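Long-range contact in MccF (Escherichia coli, PDB 4IIY), which confers self-immunity to microcin C7 and is probably a serine hydrolase of the S66 peptidase family, related to LD-carboxypeptidases: residues T344-A352 against I360-S368. The protein carries 1 engineered substitution. Sequence-based numbering, arbitrary orientation.
Sequences TLPLGVKLA and ISITEQYLS
Pro346 and Ile362 meet tip to tip in the buried part of the contact, with Ile362 CD1 3.7 Å from Pro346 CD. Pro346 CG lies over one face of the Tyr366 ring, 4.0 Å above its plane and offset toward the rim. Leu351 CD2 closes on Ile362 CG1 at 3.9 Å. Strands 350-354 and 359-362 form a beta hairpin, the axes of 350-352 and 360-362 approaching to 4.6 Å: Leu351 and Ile362 are a non-hydrogen-bonded antiparallel pair, Ala352 and Ser361 a hydrogen-bonded one (Ala352 N to Ser361 O 2.8 Å, Ser361 N to Ala352 O 2.9 Å). Strand 345-347 belongs to a different sheet, beside strand 162-164, so the Pro346-Ile362 contact spans elements of two sheets. On the solvent side the backbone is still gripped, but the Lys350 side chain leads away, NZ 5.7 Å from Glu364 OE1. Glu364, extended with CG anti to its N (chi1 173°), offers OE1 to Lys350 N at 2.9 Å, on the anti side and 29° out of the carboxylate plane. With an alanine here, Lys350 N would probably lose this acceptor, and Val349 CB the carboxylate that lies against it. Beside it, Thr363 N bonds nearly straight (172°) to Lys350 O.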
loop_
_atom_site.group_PDB
_atom_site.type_symbol
_atom_site.label_atom_id
_atom_site.label_comp_id
_atom_site.label_asym_id
_atom_site.label_seq_id
_atom_site.Cartn_x
_atom_site.Cartn_y
_atom_site.Cartn_z
ATOM N N THR B 344 -6.043 -7.789 23.433
ATOM C CA THR B 344 -4.586 -7.783 23.307
ATOM C C THR B 344 -4.111 -9.158 22.822
ATOM O O THR B 344 -4.509 -10.186 23.395
ATOM C CB THR B 344 -3.937 -7.420 24.655
ATOM O OG1 THR B 344 -4.215 -6.049 24.960
ATOM C CG2 THR B 344 -2.431 -7.612 24.602
ATOM N N LEU B 345 -3.264 -9.178 21.788
ATOM C CA LEU B 345 -2.823 -10.418 21.143
ATOM C C LEU B 345 -1.300 -10.472 20.997
ATOM O O LEU B 345 -0.707 -9.628 20.320
ATOM C CB LEU B 345 -3.440 -10.502 19.746
ATOM C CG LEU B 345 -3.077 -11.718 18.897
ATOM C CD1 LEU B 345 -3.723 -12.973 19.452
ATOM C CD2 LEU B 345 -3.498 -11.500 17.447
ATOM N N PRO B 346 -0.646 -11.466 21.612
ATOM C CA PRO B 346 0.788 -11.628 21.338
ATOM C C PRO B 346 0.982 -12.130 19.906
ATOM O O PRO B 346 0.235 -13.003 19.447
ATOM C CB PRO B 346 1.218 -12.696 22.351
ATOM C CG PRO B 346 -0.023 -13.511 22.585
ATOM C CD PRO B 346 -1.168 -12.512 22.510
ATOM N N LEU B 347 1.961 -11.575 19.204
ATOM C CA LEU B 347 2.299 -12.009 17.854
ATOM C C LEU B 347 3.557 -12.873 17.847
ATOM O O LEU B 347 4.534 -12.561 18.529
ATOM C CB LEU B 347 2.534 -10.797 16.957
ATOM C CG LEU B 347 1.355 -9.841 16.784
ATOM C CD1 LEU B 347 1.808 -8.574 16.085
ATOM C CD2 LEU B 347 0.253 -10.510 16.007
ATOM N N GLY B 348 3.529 -13.953 17.068
ATOM C CA GLY B 348 4.691 -14.813 16.920
ATOM C C GLY B 348 4.708 -16.031 17.821
ATOM O O GLY B 348 5.718 -16.734 17.888
ATOM N N VAL B 349 3.603 -16.283 18.514
ATOM C CA VAL B 349 3.442 -17.495 19.321
ATOM C C VAL B 349 2.248 -18.297 18.821
ATOM O O VAL B 349 1.418 -17.789 18.063
ATOM C CB VAL B 349 3.244 -17.185 20.826
ATOM C CG1 VAL B 349 4.474 -16.494 21.400
ATOM C CG2 VAL B 349 1.979 -16.345 21.067
ATOM N N LYS B 350 2.156 -19.552 19.256
ATOM C CA LYS B 350 1.070 -20.420 18.836
ATOM C C LYS B 350 -0.278 -20.041 19.449
ATOM O O LYS B 350 -0.389 -19.780 20.649
ATOM C CB LYS B 350 1.391 -21.887 19.152
ATOM C CG LYS B 350 2.473 -22.478 18.259
ATOM C CD LYS B 350 2.807 -23.902 18.669
ATOM C CE LYS B 350 3.981 -24.439 17.868
ATOM N NZ LYS B 350 4.368 -25.817 18.294
ATOM N N LEU B 351 -1.287 -20.047 18.588
ATOM C CA LEU B 351 -2.689 -19.984 18.981
ATOM C C LEU B 351 -3.384 -21.251 18.514
ATOM O O LEU B 351 -2.934 -21.905 17.570
ATOM C CB LEU B 351 -3.402 -18.809 18.308
ATOM C CG LEU B 351 -2.758 -17.431 18.328
ATOM C CD1 LEU B 351 -3.663 -16.454 17.586
ATOM C CD2 LEU B 351 -2.517 -16.974 19.756
ATOM N N ALA B 352 -4.500 -21.579 19.152
ATOM C CA ALA B 352 -5.371 -22.646 18.673
ATOM C C ALA B 352 -6.761 -22.084 18.443
ATOM O O ALA B 352 -7.372 -21.525 19.362
ATOM C CB ALA B 352 -5.419 -23.814 19.667
ATOM N N ILE B 360 -10.950 -19.222 20.561
ATOM C CA ILE B 360 -9.570 -19.004 20.156
ATOM C C ILE B 360 -8.728 -18.846 21.410
ATOM O O ILE B 360 -9.122 -18.151 22.353
ATOM C CB ILE B 360 -9.435 -17.800 19.171
ATOM C CG1 ILE B 360 -7.962 -17.521 18.839
ATOM C CG2 ILE B 360 -10.135 -16.546 19.689
ATOM C CD1 ILE B 360 -7.767 -16.450 17.765
ATOM N N SER B 361 -7.580 -19.515 21.432
ATOM C CA SER B 361 -6.741 -19.579 22.616
ATOM C C SER B 361 -5.273 -19.345 22.285
ATOM O O SER B 361 -4.816 -19.692 21.192
ATOM C CB SER B 361 -6.861 -20.954 23.285
ATOM O OG SER B 361 -8.211 -21.284 23.583
ATOM N N ILE B 362 -4.541 -18.790 23.246
ATOM C CA ILE B 362 -3.084 -18.740 23.189
ATOM C C ILE B 362 -2.550 -20.019 23.838
ATOM O O ILE B 362 -2.950 -20.364 24.957
ATOM C CB ILE B 362 -2.526 -17.524 23.949
ATOM C CG1 ILE B 362 -3.224 -16.222 23.527
ATOM C CG2 ILE B 362 -1.022 -17.429 23.770
ATOM C CD1 ILE B 362 -2.981 -15.071 24.488
ATOM N N THR B 363 -1.671 -20.737 23.142
ATOM C CA THR B 363 -1.209 -22.028 23.651
ATOM C C THR B 363 0.287 -22.083 23.942
ATOM O O THR B 363 0.795 -23.114 24.397
ATOM C CB THR B 363 -1.579 -23.183 22.702
ATOM O OG1 THR B 363 -0.902 -23.010 21.451
ATOM C CG2 THR B 363 -3.084 -23.230 22.473
ATOM N N GLU B 364 0.989 -20.982 23.696
ATOM C CA GLU B 364 2.431 -20.922 23.911
ATOM C C GLU B 364 2.778 -19.750 24.826
ATOM O O GLU B 364 2.201 -18.665 24.704
ATOM C CB GLU B 364 3.150 -20.785 22.565
ATOM C CG GLU B 364 4.646 -20.550 22.689
ATOM C CD GLU B 364 5.340 -20.353 21.354
ATOM O OE1 GLU B 364 4.687 -20.454 20.299
ATOM O OE2 GLU B 364 6.562 -20.088 21.363
ATOM N N GLN B 365 3.724 -19.964 25.738
ATOM C CA GLN B 365 4.181 -18.927 26.655
ATOM C C GLN B 365 4.656 -17.693 25.891
ATOM O O GLN B 365 5.401 -17.804 24.918
ATOM C CB GLN B 365 5.326 -19.451 27.523
ATOM C CG GLN B 365 5.809 -18.470 28.564
ATOM C CD GLN B 365 6.939 -19.040 29.408
ATOM O OE1 GLN B 365 7.292 -20.215 29.282
ATOM N NE2 GLN B 365 7.513 -18.210 30.266
ATOM N N TYR B 366 4.231 -16.519 26.351
ATOM C CA TYR B 366 4.485 -15.278 25.614
ATOM C C TYR B 366 5.060 -14.148 26.475
ATOM O O TYR B 366 5.376 -13.079 25.954
ATOM C CB TYR B 366 3.209 -14.829 24.882
ATOM C CG TYR B 366 2.041 -14.601 25.816
ATOM C CD1 TYR B 366 1.855 -13.373 26.437
ATOM C CD2 TYR B 366 1.147 -15.623 26.098
ATOM C CE1 TYR B 366 0.793 -13.162 27.310
ATOM C CE2 TYR B 366 0.087 -15.428 26.961
ATOM C CZ TYR B 366 -0.090 -14.203 27.566
ATOM O OH TYR B 366 -1.151 -14.043 28.441
ATOM N N LEU B 367 5.200 -14.394 27.782
ATOM C CA LEU B 367 5.939 -13.517 28.688
ATOM C C LEU B 367 6.725 -14.400 29.648
ATOM O O LEU B 367 6.364 -15.558 29.854
ATOM C CB LEU B 367 4.997 -12.591 29.475
ATOM C CG LEU B 367 4.288 -11.478 28.686
ATOM C CD1 LEU B 367 3.091 -10.910 29.435
ATOM C CD2 LEU B 367 5.257 -10.364 28.318
ATOM N N SER B 368 7.796 -13.858 30.219
ATOM C CA SER B 368 8.565 -14.569 31.240
ATOM C C SER B 368 7.694 -14.866 32.458
ATOM O O SER B 368 6.773 -14.113 32.773
ATOM C CB SER B 368 9.776 -13.739 31.661
ATOM O OG SER B 368 10.614 -13.479 30.555
HETATM O O HOH W 1 -9.186 -22.528 21.325
#